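Local coordinates for glyoxalase family protein (Enterococcus faecalis, PDB 2P25), which is a member of the glyoxalase/bleomycin resistance protein/dioxygenase superfamily whose assembly holds two chains, each with two mixed beta sheets and helices, at residues Asn35-Leu47 with Glu53-Arg65. Numbering follows the deposited sequence.
Sequences NHRPEKNDIKLDL and ELEIFISDQFPAR
Ile-43, Leu-45 and Leu-47 pair with Ile-58, Ile-56 and Leu-54 through two backbone hydrogen bonds each, an antiparallel register in which the bond from Leu-45 N to Ile-56 O, 2.8 Å, is almost straight (179°). Between them lie the non-hydrogen-bonded pairs Lys-44/Phe-57 and Asp-46/Glu-55, so each face of the sheet acquires its own chemistry. On the aliphatic face, Leu-47 CD1 meets Ile-56 CD1 at 3.6 Å along a diagonal, and Leu-45 CD2 reaches Ile-58 CD1 at 4.2 Å; helix 16-26 packs against Leu-47, Leu-54 and Ile-56. Strands 42-49 and 52-58 form the central hairpin of a βαβββ unit, the building block of this superfamily, flanked in the sheet by strands 6-13 and 30-37.

The other face mixes charge with one aromatic ring. Lys-44 swings CG away from its own N (chi1 -167°) and runs beside the Phe-57 ring before bending at its end, where NZ lies 3.0 Å from Glu-55 OE1, a salt bridge whose hydrogen bond is weak, and 3.1 Å from Asp-46 OD1, which accepts on its syn lone pair. The ammonium probably offsets the repulsion between these carboxylates; Asp-46 OD2 is salt-bridged by Lys-44 NZ and also by Arg-33. The edge of the Phe-57 ring, at CE1, meets one face of the Arg-37 guanidinium, 3.5 Å from NH1, the planes 68° apart; Arg-37 is salt-bridged to Asp-42 OD2. Arg-75 of the second subunit adds a cation-pi contact to that ring. At the loop end, one water links Lys-40 O and Ser-59 OG.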
loop_
_atom_site.group_PDB
_atom_site.type_symbol
_atom_site.label_atom_id
_atom_site.label_comp_id
_atom_site.label_asym_id
_atom_site.label_seq_id
_atom_site.Cartn_x
_atom_site.Cartn_y
_atom_site.Cartn_z
ATOM N N ASN A 35 -18.393 -6.137 -6.626
ATOM C CA ASN A 35 -19.700 -5.739 -6.104
ATOM C C ASN A 35 -19.899 -4.237 -6.145
ATOM O O ASN A 35 -18.983 -3.489 -5.834
ATOM C CB ASN A 35 -19.839 -6.183 -4.648
ATOM C CG ASN A 35 -20.012 -7.680 -4.508
ATOM O OD1 ASN A 35 -21.108 -8.215 -4.714
ATOM N ND2 ASN A 35 -18.924 -8.366 -4.154
ATOM N N HIS A 36 -21.115 -3.808 -6.465
ATOM C CA HIS A 36 -21.430 -2.376 -6.574
ATOM C C HIS A 36 -22.060 -1.911 -5.271
ATOM O O HIS A 36 -23.022 -2.515 -4.797
ATOM C CB HIS A 36 -22.350 -2.150 -7.785
ATOM C CG HIS A 36 -21.755 -2.618 -9.084
ATOM N ND1 HIS A 36 -22.212 -2.194 -10.316
ATOM C CD2 HIS A 36 -20.721 -3.458 -9.337
ATOM C CE1 HIS A 36 -21.492 -2.763 -11.269
ATOM N NE2 HIS A 36 -20.578 -3.533 -10.701
ATOM N N ARG A 37 -21.503 -0.871 -4.668
ATOM C CA ARG A 37 -21.990 -0.410 -3.376
ATOM C C ARG A 37 -22.811 0.865 -3.570
ATOM O O ARG A 37 -22.241 1.955 -3.635
ATOM C CB ARG A 37 -20.823 -0.165 -2.418
ATOM C CG ARG A 37 -19.884 -1.349 -2.269
ATOM C CD ARG A 37 -18.476 -0.875 -2.029
ATOM N NE ARG A 37 -18.096 -0.879 -0.627
ATOM C CZ ARG A 37 -17.455 0.103 0.002
ATOM N NH1 ARG A 37 -17.100 1.218 -0.633
ATOM N NH2 ARG A 37 -17.165 -0.036 1.288
ATOM N N PRO A 38 -24.153 0.733 -3.642
ATOM C CA PRO A 38 -25.001 1.851 -4.102
ATOM C C PRO A 38 -24.865 3.060 -3.193
ATOM O O PRO A 38 -24.821 4.198 -3.659
ATOM C CB PRO A 38 -26.421 1.279 -4.023
ATOM C CG PRO A 38 -26.331 0.134 -3.043
ATOM C CD PRO A 38 -24.955 -0.443 -3.252
ATOM N N GLU A 39 -24.753 2.778 -1.900
ATOM C CA GLU A 39 -24.609 3.785 -0.865
ATOM C C GLU A 39 -23.393 4.676 -1.065
ATOM O O GLU A 39 -23.403 5.829 -0.615
ATOM C CB GLU A 39 -24.480 3.085 0.493
ATOM C CG GLU A 39 -24.901 3.925 1.698
ATOM C CD GLU A 39 -26.413 4.078 1.816
ATOM O OE1 GLU A 39 -27.155 3.322 1.135
ATOM O OE2 GLU A 39 -26.854 4.953 2.596
ATOM N N LYS A 40 -22.364 4.160 -1.744
ATOM C CA LYS A 40 -21.001 4.653 -1.503
ATOM C C LYS A 40 -20.207 5.561 -2.443
ATOM O O LYS A 40 -19.099 5.945 -2.082
ATOM C CB LYS A 40 -20.127 3.569 -0.858
ATOM C CG LYS A 40 -20.257 3.605 0.662
ATOM C CD LYS A 40 -19.683 2.381 1.321
ATOM C CE LYS A 40 -19.799 2.471 2.839
ATOM N NZ LYS A 40 -19.534 1.147 3.488
ATOM N N ASN A 41 -20.651 5.864 -3.660
ATOM C CA ASN A 41 -21.342 4.989 -4.547
ATOM C C ASN A 41 -20.196 4.574 -5.477
ATOM O O ASN A 41 -19.612 5.382 -6.225
ATOM C CB ASN A 41 -22.421 5.727 -5.322
ATOM C CG ASN A 41 -21.871 6.895 -6.143
ATOM O OD1 ASN A 41 -20.908 7.570 -5.752
ATOM N ND2 ASN A 41 -22.485 7.130 -7.294
ATOM N N ASP A 42 -19.819 3.320 -5.373
ATOM C CA ASP A 42 -18.606 2.896 -6.025
ATOM C C ASP A 42 -18.765 1.463 -6.453
ATOM O O ASP A 42 -19.853 0.879 -6.324
ATOM C CB ASP A 42 -17.371 3.115 -5.115
ATOM C CG ASP A 42 -17.449 2.371 -3.777
ATOM O OD1 ASP A 42 -18.280 1.455 -3.626
ATOM O OD2 ASP A 42 -16.654 2.697 -2.863
ATOM N N ILE A 43 -17.695 0.933 -7.015
ATOM C CA ILE A 43 -17.556 -0.478 -7.286
ATOM C C ILE A 43 -16.364 -0.957 -6.462
ATOM O O ILE A 43 -15.329 -0.286 -6.437
ATOM C CB ILE A 43 -17.310 -0.757 -8.788
ATOM C CG1 ILE A 43 -18.515 -0.293 -9.616
ATOM C CG2 ILE A 43 -17.031 -2.261 -9.025
ATOM C CD1 ILE A 43 -18.299 -0.337 -11.095
ATOM N N LYS A 44 -16.530 -2.091 -5.771
ATOM C CA LYS A 44 -15.443 -2.711 -5.016
ATOM C C LYS A 44 -15.002 -3.970 -5.757
ATOM O O LYS A 44 -15.756 -4.930 -5.874
ATOM C CB LYS A 44 -15.881 -3.053 -3.590
ATOM C CG LYS A 44 -14.751 -3.419 -2.649
ATOM C CD LYS A 44 -15.262 -3.593 -1.204
ATOM C CE LYS A 44 -14.154 -4.121 -0.308
ATOM N NZ LYS A 44 -13.766 -5.503 -0.696
ATOM N N LEU A 45 -13.782 -3.944 -6.270
ATOM C CA LEU A 45 -13.226 -5.030 -7.066
ATOM C C LEU A 45 -12.062 -5.639 -6.302
ATOM O O LEU A 45 -11.061 -4.930 -6.042
ATOM C CB LEU A 45 -12.784 -4.453 -8.430
ATOM C CG LEU A 45 -12.161 -5.361 -9.479
ATOM C CD1 LEU A 45 -13.149 -6.491 -9.912
ATOM C CD2 LEU A 45 -11.647 -4.567 -10.671
ATOM N N ASP A 46 -12.215 -6.895 -5.868
ATOM C CA ASP A 46 -11.125 -7.636 -5.193
ATOM C C ASP A 46 -10.406 -8.547 -6.186
ATOM O O ASP A 46 -11.028 -9.343 -6.877
ATOM C CB ASP A 46 -11.625 -8.478 -4.015
ATOM C CG ASP A 46 -12.186 -7.632 -2.871
ATOM O OD1 ASP A 46 -11.507 -6.696 -2.436
ATOM O OD2 ASP A 46 -13.289 -7.932 -2.385
ATOM N N LEU A 47 -9.085 -8.428 -6.226
ATOM C CA LEU A 47 -8.261 -9.126 -7.223
ATOM C C LEU A 47 -7.216 -9.972 -6.522
ATOM O O LEU A 47 -6.745 -9.621 -5.443
ATOM C CB LEU A 47 -7.540 -8.112 -8.118
ATOM C CG LEU A 47 -8.387 -7.104 -8.903
ATOM C CD1 LEU A 47 -7.547 -6.192 -9.770
ATOM C CD2 LEU A 47 -9.439 -7.824 -9.762
ATOM N N GLU A 53 -3.453 -10.134 -2.450
ATOM C CA GLU A 53 -4.787 -9.608 -2.750
ATOM C C GLU A 53 -4.778 -8.095 -2.896
ATOM O O GLU A 53 -4.101 -7.378 -2.146
ATOM C CB GLU A 53 -5.789 -10.050 -1.694
ATOM C CG GLU A 53 -7.233 -9.663 -1.979
ATOM C CD GLU A 53 -8.236 -10.554 -1.227
ATOM O OE1 GLU A 53 -7.903 -11.722 -0.914
ATOM O OE2 GLU A 53 -9.361 -10.076 -0.958
ATOM N N LEU A 54 -5.521 -7.620 -3.886
ATOM C CA LEU A 54 -5.589 -6.197 -4.159
ATOM C C LEU A 54 -7.054 -5.812 -4.161
ATOM O O LEU A 54 -7.852 -6.439 -4.855
ATOM C CB LEU A 54 -4.951 -5.936 -5.530
ATOM C CG LEU A 54 -4.169 -4.695 -5.845
ATOM C CD1 LEU A 54 -2.940 -4.574 -4.922
ATOM C CD2 LEU A 54 -3.785 -4.780 -7.313
ATOM N N GLU A 55 -7.426 -4.830 -3.350
ATOM C CA GLU A 55 -8.799 -4.338 -3.274
ATOM C C GLU A 55 -8.899 -2.977 -3.932
ATOM O O GLU A 55 -8.241 -2.040 -3.488
ATOM C CB GLU A 55 -9.155 -4.206 -1.820
ATOM C CG GLU A 55 -10.551 -3.915 -1.483
ATOM C CD GLU A 55 -10.805 -4.269 -0.035
ATOM O OE1 GLU A 55 -10.943 -5.484 0.293
ATOM O OE2 GLU A 55 -10.833 -3.334 0.769
ATOM N N ILE A 56 -9.733 -2.855 -4.954
ATOM C CA ILE A 56 -9.801 -1.600 -5.696
ATOM C C ILE A 56 -11.186 -1.009 -5.557
ATOM O O ILE A 56 -12.182 -1.694 -5.845
ATOM C CB ILE A 56 -9.435 -1.783 -7.179
ATOM C CG1 ILE A 56 -8.129 -2.590 -7.302
ATOM C CG2 ILE A 56 -9.359 -0.414 -7.868
ATOM C CD1 ILE A 56 -7.601 -2.720 -8.692
ATOM N N PHE A 57 -11.253 0.232 -5.098
ATOM C CA PHE A 57 -12.504 0.973 -4.993
ATOM C C PHE A 57 -12.537 1.916 -6.192
ATOM O O PHE A 57 -11.608 2.677 -6.379
ATOM C CB PHE A 57 -12.528 1.791 -3.686
ATOM C CG PHE A 57 -12.581 0.925 -2.451
ATOM C CD1 PHE A 57 -13.798 0.649 -1.827
ATOM C CD2 PHE A 57 -11.413 0.389 -1.927
ATOM C CE1 PHE A 57 -13.837 -0.169 -0.687
ATOM C CE2 PHE A 57 -11.444 -0.439 -0.809
ATOM C CZ PHE A 57 -12.649 -0.702 -0.179
ATOM N N ILE A 58 -13.590 1.835 -7.008
ATOM C CA ILE A 58 -13.641 2.576 -8.258
ATOM C C ILE A 58 -14.764 3.607 -8.194
ATOM O O ILE A 58 -15.915 3.256 -8.006
ATOM C CB ILE A 58 -13.886 1.625 -9.477
ATOM C CG1 ILE A 58 -12.851 0.485 -9.489
ATOM C CG2 ILE A 58 -13.828 2.389 -10.812
ATOM C CD1 ILE A 58 -13.211 -0.660 -10.384
ATOM N N SER A 59 -14.428 4.867 -8.407
ATOM C CA SER A 59 -15.407 5.963 -8.276
ATOM C C SER A 59 -14.888 7.220 -8.962
ATOM O O SER A 59 -13.708 7.546 -8.868
ATOM C CB SER A 59 -15.683 6.260 -6.801
ATOM O OG SER A 59 -16.605 7.340 -6.644
ATOM N N ASP A 60 -15.791 7.968 -9.585
ATOM C CA ASP A 60 -15.390 9.251 -10.142
ATOM C C ASP A 60 -15.345 10.353 -9.079
ATOM O O ASP A 60 -15.090 11.505 -9.399
ATOM C CB ASP A 60 -16.283 9.643 -11.329
ATOM C CG ASP A 60 -17.707 9.906 -10.920
ATOM O OD1 ASP A 60 -18.051 9.697 -9.742
ATOM O OD2 ASP A 60 -18.502 10.330 -11.799
ATOM N N GLN A 61 -15.559 10.005 -7.819
ATOM C CA GLN A 61 -15.576 11.014 -6.754
ATOM C C GLN A 61 -14.187 11.369 -6.211
ATOM O O GLN A 61 -13.996 12.428 -5.564
ATOM C CB GLN A 61 -16.512 10.580 -5.630
ATOM C CG GLN A 61 -17.973 10.555 -6.107
ATOM C CD GLN A 61 -18.500 11.953 -6.444
ATOM O OE1 GLN A 61 -18.610 12.334 -7.619
ATOM N NE2 GLN A 61 -18.789 12.734 -5.411
ATOM N N PHE A 62 -13.216 10.498 -6.462
ATOM C CA PHE A 62 -11.886 10.700 -5.901
ATOM C C PHE A 62 -11.117 11.739 -6.725
ATOM O O PHE A 62 -10.923 11.548 -7.916
ATOM C CB PHE A 62 -11.082 9.397 -5.942
ATOM C CG PHE A 62 -11.741 8.215 -5.286
ATOM C CD1 PHE A 62 -12.204 8.275 -3.980
ATOM C CD2 PHE A 62 -11.843 7.007 -5.981
ATOM C CE1 PHE A 62 -12.788 7.150 -3.375
ATOM C CE2 PHE A 62 -12.400 5.871 -5.378
ATOM C CZ PHE A 62 -12.876 5.930 -4.097
ATOM N N PRO A 63 -10.604 12.806 -6.075
ATOM C CA PRO A 63 -9.723 13.740 -6.774
ATOM C C PRO A 63 -8.329 13.146 -7.019
ATOM O O PRO A 63 -7.996 12.071 -6.494
ATOM C CB PRO A 63 -9.618 14.924 -5.790
ATOM C CG PRO A 63 -9.760 14.277 -4.464
ATOM C CD PRO A 63 -10.808 13.199 -4.669
ATOM N N ALA A 64 -7.521 13.877 -7.776
ATOM C CA ALA A 64 -6.194 13.418 -8.178
ATOM C C ALA A 64 -5.314 13.068 -6.986
ATOM O O ALA A 64 -5.377 13.703 -5.932
ATOM C CB ALA A 64 -5.499 14.488 -9.021
ATOM N N ARG A 65 -4.467 12.072 -7.183
ATOM C CA ARG A 65 -3.492 11.697 -6.168
ATOM C C ARG A 65 -2.548 12.904 -5.975
ATOM O O ARG A 65 -1.959 13.400 -6.940
ATOM C CB ARG A 65 -2.699 10.497 -6.674
ATOM C CG ARG A 65 -1.622 10.051 -5.680
ATOM C CD ARG A 65 -0.800 8.901 -6.265
ATOM N NE ARG A 65 0.247 8.482 -5.339
ATOM C CZ ARG A 65 1.467 9.007 -5.295
ATOM N NH1 ARG A 65 1.799 10.009 -6.108
ATOM N NH2 ARG A 65 2.351 8.533 -4.418
HETATM O O HOH W 1 -16.935 7.679 -3.844
#